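Local coordinates for protein phage related exonuclease (Haemophilus somnus 129PT, PDB 3K93) that probably degrades DNA as a phage-type, metal-dependent exonuclease related to lambda exonuclease, at residues N92-G97 with E206-A211; T36-V41 with Q212-Q217; N4-K9 with F47-Y52. All coordinates share one frame; numbering follows the deposited sequence. Where two conformers were deposited one is given.

Contact 1: N92-G97 with E206-A211; sequences NEFITG and ERVSAA
Asn92 OD1 is gripped by two backbone N-H groups, those of Phe94 and Ile95, the residues that meet Val208 of helix 198-221. OD1 of Asn92 lies 2.8 Å from Phe94 N and 3.0 Å from Ile95 N, and the two donors come from opposite faces of the amide plane, each tilted by a little over 20°. The first bond is an Asx turn, and the double grip fixes the amide and shapes the loop between strands 90-91 and 95-97, a beta-hairpin whose second strand is the middle one of a small three-stranded sheet. The tip of this hairpin rests on helix 198-221. Val208 turns CG1 anti to its backbone N (chi1 166°), which brings that methyl to 3.7 Å from Phe94 CB, near the plane of the phenyl ring and at its edge, and to 3.3 Å from Phe94 O. The other methyl, CG2, meets Ile95 CG2 at 4.1 Å, the two side chains crossing at about a right angle. Farther along the ring edge, Phe94 CE1 approaches Ser209 CB at 4.2 Å. Leu15 and Ile18 of helix 15-19 also pack on Val208, and Trp146 and Leu147 of helix 137-148 on Ile95.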
ATOM      1  N   ASN A  92      28.942 -15.323 -12.622  1.00 12.40           N
ATOM      2  CA  ASN A  92      29.943 -15.954 -11.839  1.00 11.81           C
ATOM      3  C   ASN A  92      29.206 -17.012 -11.035  1.00 11.59           C
ATOM      4  O   ASN A  92      28.150 -17.448 -11.478  1.00 11.17           O
ATOM      5  CB  ASN A  92      30.759 -14.923 -11.029  1.00 11.83           C
ATOM      6  CG  ASN A  92      29.921 -14.071 -10.076  1.00 12.76           C
ATOM      7  OD1 ASN A  92      28.874 -14.488  -9.578  1.00 11.00           O
ATOM      8  ND2 ASN A  92      30.410 -12.850  -9.808  1.00 11.31           N
ATOM      9  N   GLU A  93      29.706 -17.428  -9.877  1.00 11.18           N
ATOM     10  CA  GLU A  93      29.029 -18.471  -9.148  1.00 11.51           C
ATOM     11  C   GLU A  93      27.810 -17.969  -8.377  1.00 10.71           C
ATOM     12  O   GLU A  93      27.064 -18.771  -7.876  1.00 10.64           O
ATOM     13  CB  GLU A  93      29.982 -19.222  -8.215  1.00 11.95           C
ATOM     14  CG  GLU A  93      31.157 -19.865  -8.916  1.00 14.26           C
ATOM     15  CD  GLU A  93      30.777 -20.780 -10.089  1.00 17.61           C
ATOM     16  OE1 GLU A  93      29.709 -21.451 -10.053  1.00 17.63           O
ATOM     17  OE2 GLU A  93      31.574 -20.833 -11.068  1.00 22.35           O
ATOM     18  N   PHE A  94      27.595 -16.660  -8.326  1.00 10.50           N
ATOM     19  CA  PHE A  94      26.542 -16.078  -7.481  1.00 10.03           C
ATOM     20  C   PHE A  94      25.458 -15.331  -8.238  1.00  9.28           C
ATOM     21  O   PHE A  94      24.260 -15.452  -7.927  1.00  8.85           O
ATOM     22  CB  PHE A  94      27.191 -15.158  -6.465  1.00 10.76           C
ATOM     23  CG  PHE A  94      28.171 -15.860  -5.570  1.00 11.90           C
ATOM     24  CD1 PHE A  94      27.741 -16.452  -4.400  1.00 13.71           C
ATOM     25  CD2 PHE A  94      29.503 -15.935  -5.913  1.00 14.21           C
ATOM     26  CE1 PHE A  94      28.617 -17.122  -3.568  1.00 17.64           C
ATOM     27  CE2 PHE A  94      30.409 -16.602  -5.099  1.00 18.15           C
ATOM     28  CZ  PHE A  94      29.967 -17.210  -3.914  1.00 18.55           C
ATOM     29  N   ILE A  95      25.874 -14.583  -9.246  1.00  8.66           N
ATOM     30  CA  ILE A  95      25.009 -13.635  -9.913  1.00  8.61           C
ATOM     31  C   ILE A  95      25.162 -13.704 -11.426  1.00  8.65           C
ATOM     32  O   ILE A  95      26.111 -14.293 -11.946  1.00  7.66           O
ATOM     33  CB  ILE A  95      25.270 -12.181  -9.419  1.00  8.73           C
ATOM     34  CG1 ILE A  95      26.689 -11.723  -9.743  1.00  7.26           C
ATOM     35  CG2 ILE A  95      25.033 -12.071  -7.895  1.00  7.50           C
ATOM     36  CD1 ILE A  95      26.859 -10.230  -9.574  1.00  6.21           C
ATOM     37  N   THR A  96      24.200 -13.121 -12.120  1.00  8.78           N
ATOM     38  CA  THR A  96      24.269 -12.964 -13.567  1.00  9.72           C
ATOM     39  C   THR A  96      23.851 -11.528 -13.848  1.00  9.85           C
ATOM     40  O   THR A  96      23.112 -10.919 -13.075  1.00  9.18           O
ATOM     41  CB  THR A  96      23.342 -13.938 -14.345  1.00  9.24           C
ATOM     42  OG1 THR A  96      21.998 -13.583 -14.089  1.00 12.52           O
ATOM     43  CG2 THR A  96      23.521 -15.383 -13.901  1.00 10.14           C
ATOM     44  N   GLY A  97      24.355 -10.977 -14.941  1.00 10.46           N
ATOM     45  CA  GLY A  97      24.054  -9.620 -15.284  1.00 11.17           C
ATOM     46  C   GLY A  97      24.334  -9.319 -16.736  1.00 12.03           C
ATOM     47  O   GLY A  97      25.216  -9.918 -17.337  1.00 12.46           O
ATOM     48  N   GLU A 206      27.745 -13.061   0.428  1.00 17.80           N
ATOM     49  CA  GLU A 206      27.206 -13.683   1.635  0.60 18.02           C
ATOM     50  C   GLU A 206      25.702 -13.872   1.512  1.00 17.60           C
ATOM     51  O   GLU A 206      25.188 -14.954   1.786  1.00 17.56           O
ATOM     52  CB  GLU A 206      27.463 -12.803   2.875  0.60 18.57           C
ATOM     53  CG  GLU A 206      28.905 -12.710   3.371  0.60 19.03           C
ATOM     54  CD  GLU A 206      29.181 -11.422   4.184  0.60 21.31           C
ATOM     55  OE1 GLU A 206      28.217 -10.689   4.546  0.60 21.53           O
ATOM     56  OE2 GLU A 206      30.369 -11.127   4.445  0.60 23.25           O
ATOM     57  N   ARG A 207      25.012 -12.798   1.146  1.00 16.91           N
ATOM     58  CA  ARG A 207      23.568 -12.826   1.005  1.00 16.77           C
ATOM     59  C   ARG A 207      23.092 -13.795  -0.098  1.00 15.75           C
ATOM     60  O   ARG A 207      22.095 -14.502   0.095  1.00 15.34           O
ATOM     61  CB  ARG A 207      23.009 -11.432   0.686  1.00 17.48           C
ATOM     62  CG  ARG A 207      23.275 -10.290   1.723  1.00 20.35           C
ATOM     63  CD  ARG A 207      23.404 -10.753   3.180  1.00 25.62           C
ATOM     64  NE  ARG A 207      22.140 -11.183   3.703  1.00 28.16           N
ATOM     65  CZ  ARG A 207      21.938 -11.899   4.813  1.00 28.89           C
ATOM     66  NH1 ARG A 207      22.925 -12.319   5.599  1.00 29.77           N
ATOM     67  NH2 ARG A 207      20.686 -12.200   5.122  1.00 28.99           N
ATOM     68  N   VAL A 208      23.780 -13.812  -1.243  1.00 14.18           N
ATOM     69  CA  VAL A 208      23.399 -14.722  -2.314  1.00 12.94           C
ATOM     70  C   VAL A 208      23.646 -16.183  -1.880  1.00 12.93           C
ATOM     71  O   VAL A 208      22.835 -17.055  -2.130  1.00 11.93           O
ATOM     72  CB  VAL A 208      24.104 -14.417  -3.598  1.00 12.74           C
ATOM     73  CG1 VAL A 208      23.967 -15.591  -4.604  1.00 11.52           C
ATOM     74  CG2 VAL A 208      23.581 -13.095  -4.191  1.00 11.81           C
ATOM     75  N   SER A 209      24.741 -16.419  -1.190  1.00 12.88           N
ATOM     76  CA  SER A 209      25.058 -17.743  -0.714  1.00 13.60           C
ATOM     77  C   SER A 209      24.000 -18.259   0.264  1.00 13.46           C
ATOM     78  O   SER A 209      23.595 -19.409   0.175  1.00 13.56           O
ATOM     79  CB  SER A 209      26.403 -17.712  -0.035  1.00 13.95           C
ATOM     80  OG  SER A 209      26.697 -18.998   0.433  1.00 18.64           O
ATOM     81  N   ALA A 210      23.528 -17.403   1.158  1.00 12.45           N
ATOM     82  CA  ALA A 210      22.459 -17.779   2.059  1.00 12.81           C
ATOM     83  C   ALA A 210      21.162 -18.025   1.240  1.00 13.02           C
ATOM     84  O   ALA A 210      20.456 -19.028   1.468  1.00 13.97           O
ATOM     85  CB  ALA A 210      22.243 -16.699   3.114  1.00 12.18           C
ATOM     86  N   ALA A 211      20.888 -17.158   0.265  1.00 12.66           N
ATOM     87  CA  ALA A 211      19.727 -17.343  -0.621  1.00 12.42           C
ATOM     88  C   ALA A 211      19.759 -18.670  -1.372  1.00 11.65           C
ATOM     89  O   ALA A 211      18.730 -19.308  -1.510  1.00 11.22           O
ATOM     90  CB  ALA A 211      19.567 -16.142  -1.627  1.00 11.07           C
TER

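Contact 2: T36-V41 with Q212-Q217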
ATOM      1  N   THR A  36      11.763 -10.482   3.759  1.00 15.82           N
ATOM      2  CA  THR A  36      11.752 -10.004   2.389  1.00 15.97           C
ATOM      3  C   THR A  36      12.572 -10.860   1.459  1.00 14.90           C
ATOM      4  O   THR A  36      12.130 -11.140   0.357  1.00 14.32           O
ATOM      5  CB  THR A  36      12.264  -8.554   2.295  1.00 16.18           C
ATOM      6  OG1 THR A  36      11.341  -7.753   2.982  1.00 18.33           O
ATOM      7  CG2 THR A  36      12.397  -8.027   0.831  1.00 16.62           C
ATOM      8  N   ALA A  37      13.784 -11.225   1.887  1.00 13.97           N
ATOM      9  CA  ALA A  37      14.691 -12.004   1.045  1.00 13.15           C
ATOM     10  C   ALA A  37      14.077 -13.377   0.761  1.00 12.53           C
ATOM     11  O   ALA A  37      14.084 -13.854  -0.383  1.00 10.84           O
ATOM     12  CB  ALA A  37      16.109 -12.144   1.702  1.00 11.95           C
ATOM     13  N   LYS A  38      13.523 -13.989   1.798  1.00 12.49           N
ATOM     14  CA  LYS A  38      12.893 -15.301   1.646  1.00 13.25           C
ATOM     15  C   LYS A  38      11.709 -15.283   0.713  1.00 12.83           C
ATOM     16  O   LYS A  38      11.536 -16.177  -0.084  1.00 11.82           O
ATOM     17  CB  LYS A  38      12.469 -15.838   2.981  1.00 13.33           C
ATOM     18  CG  LYS A  38      13.651 -16.250   3.808  1.00 15.92           C
ATOM     19  CD  LYS A  38      13.259 -16.308   5.265  1.00 20.12           C
ATOM     20  CE  LYS A  38      12.985 -17.661   5.729  1.00 22.87           C
ATOM     21  NZ  LYS A  38      13.230 -17.697   7.244  1.00 22.59           N
ATOM     22  N   SER A  39      10.919 -14.237   0.809  1.00 13.13           N
ATOM     23  CA  SER A  39       9.788 -14.076  -0.070  1.00 14.03           C
ATOM     24  C   SER A  39      10.265 -13.949  -1.541  1.00 13.62           C
ATOM     25  O   SER A  39       9.709 -14.589  -2.437  1.00 13.46           O
ATOM     26  CB  SER A  39       8.961 -12.868   0.368  1.00 14.35           C
ATOM     27  OG  SER A  39       7.924 -12.662  -0.555  1.00 16.81           O
ATOM     28  N   ALA A  40      11.325 -13.187  -1.781  1.00 12.54           N
ATOM     29  CA  ALA A  40      11.879 -13.085  -3.132  1.00 12.33           C
ATOM     30  C   ALA A  40      12.439 -14.425  -3.638  1.00 12.14           C
ATOM     31  O   ALA A  40      12.252 -14.786  -4.803  1.00 12.02           O
ATOM     32  CB  ALA A  40      12.958 -11.974  -3.210  1.00 11.27           C
ATOM     33  N   VAL A  41      13.139 -15.153  -2.776  1.00 12.05           N
ATOM     34  CA  VAL A  41      13.707 -16.441  -3.170  1.00 11.60           C
ATOM     35  C   VAL A  41      12.588 -17.468  -3.499  1.00 11.73           C
ATOM     36  O   VAL A  41      12.722 -18.288  -4.392  1.00 10.78           O
ATOM     37  CB  VAL A  41      14.677 -17.001  -2.065  1.00 12.09           C
ATOM     38  CG1 VAL A  41      15.145 -18.451  -2.430  1.00 10.24           C
ATOM     39  CG2 VAL A  41      15.918 -16.000  -1.873  1.00  8.96           C
ATOM     40  N   GLN A 212      20.928 -19.087  -1.846  1.00 11.95           N
ATOM     41  CA  GLN A 212      21.049 -20.335  -2.612  1.00 12.20           C
ATOM     42  C   GLN A 212      20.770 -21.552  -1.710  1.00 12.56           C
ATOM     43  O   GLN A 212      20.151 -22.530  -2.163  1.00 12.97           O
ATOM     44  CB  GLN A 212      22.458 -20.476  -3.215  1.00 12.21           C
ATOM     45  CG  GLN A 212      22.796 -19.428  -4.303  1.00 12.80           C
ATOM     46  CD  GLN A 212      24.254 -19.458  -4.711  1.00 14.54           C
ATOM     47  OE1 GLN A 212      25.136 -19.737  -3.889  1.00 15.92           O
ATOM     48  NE2 GLN A 212      24.524 -19.205  -5.991  1.00 15.72           N
ATOM     49  N   LYS A 213      21.222 -21.496  -0.450  1.00 11.94           N
ATOM     50  CA  LYS A 213      20.928 -22.563   0.478  1.00 12.65           C
ATOM     51  C   LYS A 213      19.441 -22.642   0.752  1.00 12.09           C
ATOM     52  O   LYS A 213      18.895 -23.728   0.753  1.00 12.74           O
ATOM     53  CB  LYS A 213      21.710 -22.441   1.783  1.00 13.24           C
ATOM     54  CG  LYS A 213      23.211 -22.673   1.594  1.00 15.91           C
ATOM     55  CD  LYS A 213      23.997 -22.628   2.939  1.00 20.50           C
ATOM     56  CE  LYS A 213      25.548 -22.614   2.713  1.00 21.51           C
ATOM     57  NZ  LYS A 213      26.086 -23.974   2.588  1.00 23.15           N
ATOM     58  N   TYR A 214      18.792 -21.507   0.988  1.00 11.25           N
ATOM     59  CA  TYR A 214      17.348 -21.492   1.194  1.00 11.52           C
ATOM     60  C   TYR A 214      16.607 -22.014  -0.047  1.00 10.78           C
ATOM     61  O   TYR A 214      15.757 -22.890   0.041  1.00 10.10           O
ATOM     62  CB  TYR A 214      16.872 -20.067   1.581  1.00 11.56           C
ATOM     63  CG  TYR A 214      15.401 -19.983   1.862  1.00 12.02           C
ATOM     64  CD1 TYR A 214      14.823 -20.685   2.905  1.00 13.62           C
ATOM     65  CD2 TYR A 214      14.583 -19.158   1.107  1.00 13.69           C
ATOM     66  CE1 TYR A 214      13.446 -20.619   3.142  1.00 12.24           C
ATOM     67  CE2 TYR A 214      13.220 -19.067   1.354  1.00 13.84           C
ATOM     68  CZ  TYR A 214      12.667 -19.807   2.346  1.00 13.07           C
ATOM     69  OH  TYR A 214      11.337 -19.680   2.549  1.00 14.03           O
ATOM     70  N   TYR A 215      16.968 -21.494  -1.206  1.00 10.40           N
ATOM     71  CA  TYR A 215      16.428 -21.980  -2.483  1.00 10.33           C
ATOM     72  C   TYR A 215      16.522 -23.509  -2.607  1.00 11.08           C
ATOM     73  O   TYR A 215      15.538 -24.158  -2.961  1.00 11.01           O
ATOM     74  CB  TYR A 215      17.176 -21.270  -3.640  1.00 10.39           C
ATOM     75  CG  TYR A 215      16.884 -21.725  -5.074  1.00  9.06           C
ATOM     76  CD1 TYR A 215      17.552 -22.806  -5.631  1.00  8.82           C
ATOM     77  CD2 TYR A 215      15.946 -21.054  -5.870  1.00 10.43           C
ATOM     78  CE1 TYR A 215      17.285 -23.225  -6.961  1.00 10.68           C
ATOM     79  CE2 TYR A 215      15.687 -21.450  -7.196  1.00 10.87           C
ATOM     80  CZ  TYR A 215      16.380 -22.527  -7.735  1.00  9.50           C
ATOM     81  OH  TYR A 215      16.158 -22.922  -9.014  1.00  9.43           O
ATOM     82  N   ASP A 216      17.694 -24.083  -2.324  1.00 11.52           N
ATOM     83  CA  ASP A 216      17.877 -25.532  -2.436  1.00 12.87           C
ATOM     84  C   ASP A 216      16.898 -26.320  -1.538  1.00 14.00           C
ATOM     85  O   ASP A 216      16.391 -27.398  -1.909  1.00 13.86           O
ATOM     86  CB  ASP A 216      19.319 -25.915  -2.056  1.00 13.61           C
ATOM     87  CG  ASP A 216      20.366 -25.461  -3.116  1.00 13.80           C
ATOM     88  OD1 ASP A 216      19.988 -25.148  -4.263  1.00 14.28           O
ATOM     89  OD2 ASP A 216      21.570 -25.436  -2.786  1.00 15.69           O
ATOM     90  N   GLN A 217      16.669 -25.781  -0.348  1.00 14.58           N
ATOM     91  CA  GLN A 217      15.724 -26.334   0.591  1.00 16.45           C
ATOM     92  C   GLN A 217      14.310 -26.258  -0.004  1.00 16.06           C
ATOM     93  O   GLN A 217      13.547 -27.185   0.137  1.00 15.48           O
ATOM     94  CB  GLN A 217      15.854 -25.558   1.929  1.00 17.84           C
ATOM     95  CG  GLN A 217      14.764 -25.751   2.975  1.00 23.78           C
ATOM     96  CD  GLN A 217      14.939 -24.768   4.176  1.00 29.78           C
ATOM     97  OE1 GLN A 217      16.082 -24.491   4.603  1.00 34.34           O
ATOM     98  NE2 GLN A 217      13.811 -24.235   4.699  1.00 32.84           N
TER
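Val41 lodges between Tyr214 and Tyr215 where helix 35-50 packs against helix 198-221, a helix-helix crossing in which the two short segments run at -51° with their axes 10.1 Å apart. This is the tight, buried part of the contact. Val41 CG1 stands anti to the backbone N (chi1 174°), and this methyl touches both tyrosines, reaching Tyr214 CD2 at 3.7 Å and Tyr215 CB at the same 3.7 Å. The CB of Val41 sits in the plane of the Tyr214 ring, at its edge and 3.8 Å from CD2. Ile18 of helix 15-19 also packs on Val41.

In contrast to this buried wedge, the other flank is partly exposed. There Lys38 lays its flexible aliphatic chain across the Tyr214 ring at about a right angle: CG is 4.0 Å from the ring centroid and 21° off the normal, a CH-pi contact displaced toward the rim. A bend at chi3 then lets Lys38 CE stay close to the ring, 4.0 Å from Tyr214 CE1. The hydroxyl of Tyr214 is hydrogen-bonded to Arg42 and to Asp126 of the second subunit; that aspartate also packs on Lys38, so this flank borders a subunit interface. While the lysine chain lies over the face, the backbone oxygen Lys38 O approaches the rim of the ring, 3.6 Å from Tyr214 CE2.

Contact 3: N4-K9 with F47-Y52; sequences NLYHLK and FDLFGY
Tyr6 brings its ring alongside the last turn of helix 35-50, meeting Asp48 at an edge and Leu49 over a face. With CG anti to the carbonyl carbon (chi1 -67°), the side chain leaves the N-terminal loop toward the helix, and its CE1 comes to 3.4 Å from Asp48 O, which lies in the plane of the ring. The Asp48 side chain runs past the tyrosine in the opposite direction, its carboxylate turned by 22° from the ring plane, and its CB stays 4.1 Å from Tyr6 CD1. Leu49 crosses the tyrosine at about a right angle; its CG also stands anti to the carbonyl carbon (chi1 -71°), and the end of the side chain bends back to set one branch, CD2, over the ring face, 4.0 Å from Tyr6 CZ. Two waters bridge the segments at this surface contact. One is hydrogen-bonded to Tyr6 OH at 3.1 Å and donates a weak bond to Leu49 O. A second accepts from His7 N at 3.2 Å and donates a weak bond to Asp48 OD2. That carboxylate oxygen has a firmer partner in the hydroxyl of Tyr215, from helix 198-221, and the same helix supplies Tyr215 and Ile219 to pack on Tyr6. Beyond Leu49, Phe50 stacks its ring on Phe123 of the second subunit. The bond from Gly51 N to Phe47 O, 2.7 Å long, completes the final turn, and the N-terminal loop thus packs against a helix C terminus closed by a glycine of positive phi, the common glycine helix stop.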
ATOM      1  N   ASN A   4      19.729 -31.279  -8.026  1.00 38.45           N
ATOM      2  CA  ASN A   4      21.043 -30.815  -8.584  1.00 36.95           C
ATOM      3  C   ASN A   4      20.964 -30.273 -10.036  1.00 34.51           C
ATOM      4  O   ASN A   4      21.981 -29.958 -10.630  1.00 34.31           O
ATOM      5  CB  ASN A   4      22.105 -31.945  -8.576  1.00 37.54           C
ATOM      6  CG  ASN A   4      22.438 -32.453  -7.174  1.00 39.33           C
ATOM      7  OD1 ASN A   4      21.798 -32.083  -6.199  1.00 44.94           O
ATOM      8  ND2 ASN A   4      23.442 -33.313  -7.079  1.00 41.38           N
ATOM      9  N   LEU A   5      19.779 -30.223 -10.622  1.00 31.84           N
ATOM     10  CA  LEU A   5      19.564 -29.504 -11.853  1.00 29.78           C
ATOM     11  C   LEU A   5      18.888 -28.162 -11.586  1.00 28.15           C
ATOM     12  O   LEU A   5      18.526 -27.469 -12.525  1.00 28.22           O
ATOM     13  CB  LEU A   5      18.667 -30.318 -12.775  1.00 29.95           C
ATOM     14  CG  LEU A   5      19.159 -31.706 -13.164  1.00 30.63           C
ATOM     15  CD1 LEU A   5      17.985 -32.443 -13.794  1.00 29.66           C
ATOM     16  CD2 LEU A   5      20.424 -31.617 -14.103  1.00 30.03           C
ATOM     17  N   TYR A   6      18.656 -27.819 -10.319  1.00 25.77           N
ATOM     18  CA  TYR A   6      18.181 -26.482  -9.957  1.00 23.72           C
ATOM     19  C   TYR A   6      19.298 -25.792  -9.210  1.00 23.07           C
ATOM     20  O   TYR A   6      19.843 -26.326  -8.244  1.00 23.44           O
ATOM     21  CB  TYR A   6      16.942 -26.534  -9.098  1.00 23.14           C
ATOM     22  CG  TYR A   6      15.719 -27.076  -9.808  1.00 22.33           C
ATOM     23  CD1 TYR A   6      14.892 -26.253 -10.551  1.00 20.48           C
ATOM     24  CD2 TYR A   6      15.379 -28.420  -9.721  1.00 22.41           C
ATOM     25  CE1 TYR A   6      13.765 -26.759 -11.193  1.00 18.87           C
ATOM     26  CE2 TYR A   6      14.248 -28.918 -10.351  1.00 22.10           C
ATOM     27  CZ  TYR A   6      13.453 -28.077 -11.082  1.00 20.34           C
ATOM     28  OH  TYR A   6      12.352 -28.573 -11.719  1.00 21.90           O
ATOM     29  N   HIS A   7      19.648 -24.599  -9.661  1.00 21.48           N
ATOM     30  CA  HIS A   7      20.710 -23.845  -9.042  1.00 20.92           C
ATOM     31  C   HIS A   7      20.409 -22.350  -9.187  1.00 18.82           C
ATOM     32  O   HIS A   7      20.120 -21.879 -10.281  1.00 17.48           O
ATOM     33  CB  HIS A   7      22.063 -24.191  -9.671  1.00 20.99           C
ATOM     34  CG  HIS A   7      23.216 -23.584  -8.936  1.00 25.46           C
ATOM     35  ND1 HIS A   7      23.641 -24.051  -7.700  1.00 28.90           N
ATOM     36  CD2 HIS A   7      24.006 -22.521  -9.231  1.00 27.35           C
ATOM     37  CE1 HIS A   7      24.654 -23.307  -7.280  1.00 29.15           C
ATOM     38  NE2 HIS A   7      24.898 -22.378  -8.194  1.00 29.24           N
ATOM     39  N   LEU A   8      20.438 -21.632  -8.077  1.00 16.31           N
ATOM     40  CA  LEU A   8      20.128 -20.231  -8.098  1.00 15.19           C
ATOM     41  C   LEU A   8      21.379 -19.391  -8.397  1.00 14.29           C
ATOM     42  O   LEU A   8      22.396 -19.508  -7.720  1.00 12.46           O
ATOM     43  CB  LEU A   8      19.512 -19.795  -6.763  1.00 13.92           C
ATOM     44  CG  LEU A   8      19.162 -18.326  -6.608  1.00 13.95           C
ATOM     45  CD1 LEU A   8      18.102 -17.903  -7.642  1.00 10.52           C
ATOM     46  CD2 LEU A   8      18.645 -18.029  -5.191  1.00 11.10           C
ATOM     47  N   LYS A   9      21.254 -18.550  -9.419  1.00 14.73           N
ATOM     48  CA  LYS A   9      22.095 -17.372  -9.607  1.00 14.55           C
ATOM     49  C   LYS A   9      21.169 -16.154  -9.638  1.00 14.10           C
ATOM     50  O   LYS A   9      20.190 -16.160 -10.321  1.00 14.69           O
ATOM     51  CB  LYS A   9      22.927 -17.492 -10.872  1.00 14.55           C
ATOM     52  CG  LYS A   9      24.048 -18.491 -10.692  1.00 14.90           C
ATOM     53  CD  LYS A   9      24.913 -18.620 -11.914  1.00 15.43           C
ATOM     54  CE  LYS A   9      25.958 -19.722 -11.737  1.00 14.94           C
ATOM     55  NZ  LYS A   9      26.850 -19.761 -12.901  1.00 15.90           N
ATOM     56  N   PHE A  47       9.288 -19.745 -10.054  1.00  8.90           N
ATOM     57  CA  PHE A  47       9.549 -19.573 -11.466  1.00  9.70           C
ATOM     58  C   PHE A  47      10.306 -20.766 -12.045  1.00  9.30           C
ATOM     59  O   PHE A  47       9.903 -21.315 -13.078  1.00  9.55           O
ATOM     60  CB  PHE A  47      10.324 -18.289 -11.779  1.00  9.87           C
ATOM     61  CG  PHE A  47      10.623 -18.146 -13.233  1.00 11.40           C
ATOM     62  CD1 PHE A  47       9.607 -17.816 -14.122  1.00 13.65           C
ATOM     63  CD2 PHE A  47      11.890 -18.423 -13.735  1.00 13.97           C
ATOM     64  CE1 PHE A  47       9.860 -17.710 -15.506  1.00 15.23           C
ATOM     65  CE2 PHE A  47      12.178 -18.329 -15.144  1.00 14.38           C
ATOM     66  CZ  PHE A  47      11.170 -17.964 -16.018  1.00 15.23           C
ATOM     67  N   ASP A  48      11.387 -21.182 -11.392  1.00  9.44           N
ATOM     68  CA  ASP A  48      12.217 -22.273 -11.938  1.00  9.76           C
ATOM     69  C   ASP A  48      11.491 -23.623 -11.862  1.00  9.48           C
ATOM     70  O   ASP A  48      11.700 -24.476 -12.709  1.00  9.03           O
ATOM     71  CB  ASP A  48      13.568 -22.419 -11.195  1.00  9.85           C
ATOM     72  CG  ASP A  48      14.466 -21.209 -11.336  1.00 12.36           C
ATOM     73  OD1 ASP A  48      14.245 -20.386 -12.228  1.00 14.96           O
ATOM     74  OD2 ASP A  48      15.399 -21.082 -10.514  1.00 13.23           O
ATOM     75  N   LEU A  49      10.675 -23.833 -10.825  1.00  8.97           N
ATOM     76  CA  LEU A  49       9.922 -25.090 -10.697  1.00  8.83           C
ATOM     77  C   LEU A  49       8.712 -25.107 -11.610  1.00  9.47           C
ATOM     78  O   LEU A  49       8.393 -26.127 -12.172  1.00  9.23           O
ATOM     79  CB  LEU A  49       9.412 -25.288  -9.266  1.00  8.63           C
ATOM     80  CG  LEU A  49      10.443 -25.613  -8.183  1.00  8.47           C
ATOM     81  CD1 LEU A  49       9.908 -25.206  -6.791  1.00  5.27           C
ATOM     82  CD2 LEU A  49      10.800 -27.073  -8.290  1.00  6.18           C
ATOM     83  N   PHE A  50       7.991 -23.986 -11.709  1.00  9.70           N
ATOM     84  CA  PHE A  50       6.660 -24.039 -12.299  1.00  9.73           C
ATOM     85  C   PHE A  50       6.481 -23.131 -13.494  1.00 10.23           C
ATOM     86  O   PHE A  50       5.441 -23.173 -14.136  1.00 10.45           O
ATOM     87  CB  PHE A  50       5.620 -23.700 -11.241  1.00  9.55           C
ATOM     88  CG  PHE A  50       5.734 -24.502  -9.970  1.00  8.95           C
ATOM     89  CD1 PHE A  50       5.684 -25.883  -9.993  1.00  7.30           C
ATOM     90  CD2 PHE A  50       5.828 -23.874  -8.749  1.00 10.27           C
ATOM     91  CE1 PHE A  50       5.757 -26.607  -8.842  1.00  7.28           C
ATOM     92  CE2 PHE A  50       5.879 -24.610  -7.572  1.00  9.22           C
ATOM     93  CZ  PHE A  50       5.863 -25.957  -7.619  1.00  8.92           C
ATOM     94  N   GLY A  51       7.488 -22.314 -13.800  1.00 10.74           N
ATOM     95  CA  GLY A  51       7.404 -21.389 -14.921  1.00 11.12           C
ATOM     96  C   GLY A  51       6.516 -20.185 -14.628  1.00 11.46           C
ATOM     97  O   GLY A  51       6.128 -19.466 -15.533  1.00 11.31           O
ATOM     98  N   TYR A  52       6.204 -19.942 -13.367  1.00 12.15           N
ATOM     99  CA  TYR A  52       5.332 -18.825 -13.029  1.00 12.51           C
ATOM    100  C   TYR A  52       6.177 -17.579 -12.769  1.00 13.42           C
ATOM    101  O   TYR A  52       6.982 -17.516 -11.824  1.00 11.98           O
ATOM    102  CB  TYR A  52       4.484 -19.150 -11.817  1.00 11.93           C
ATOM    103  CG  TYR A  52       3.606 -18.019 -11.376  1.00 10.88           C
ATOM    104  CD1 TYR A  52       4.072 -17.052 -10.501  1.00 10.62           C
ATOM    105  CD2 TYR A  52       2.302 -17.903 -11.845  1.00 11.62           C
ATOM    106  CE1 TYR A  52       3.245 -15.981 -10.105  1.00 10.26           C
ATOM    107  CE2 TYR A  52       1.486 -16.875 -11.436  1.00  9.67           C
ATOM    108  CZ  TYR A  52       1.975 -15.914 -10.560  1.00 11.01           C
ATOM    109  OH  TYR A  52       1.162 -14.880 -10.139  1.00 13.56           O
TER
HETATM  110  O   HOH W   1      10.788 -27.424 -14.117  1.00 35.03           O
HETATM  111  O   HOH W   2      17.525 -23.452 -11.744  1.00 31.26           O

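From the N terminus, the loop 4-9 first meets 47-52, so contact 3 closes a loop that contains helices 15-19 and 25-29 and most of helix 35-50. Contact 2 opens inside that loop, at 36-41, and closes at 212-217; contacts 3 and 2 therefore cross. Contact 1, joining 92-97 to 206-211, is nested within contact 2 and in series with contact 3. Helix 198-221 serves contacts 1 and 2, helix 35-50 contacts 2 and 3. Gln212 links the three regions, its NE2 bonding to Glu93 O and Leu8 O. Together they tie the N-terminal loop, helix 35-50, the hairpin and helix 198-221 into one side of the fold.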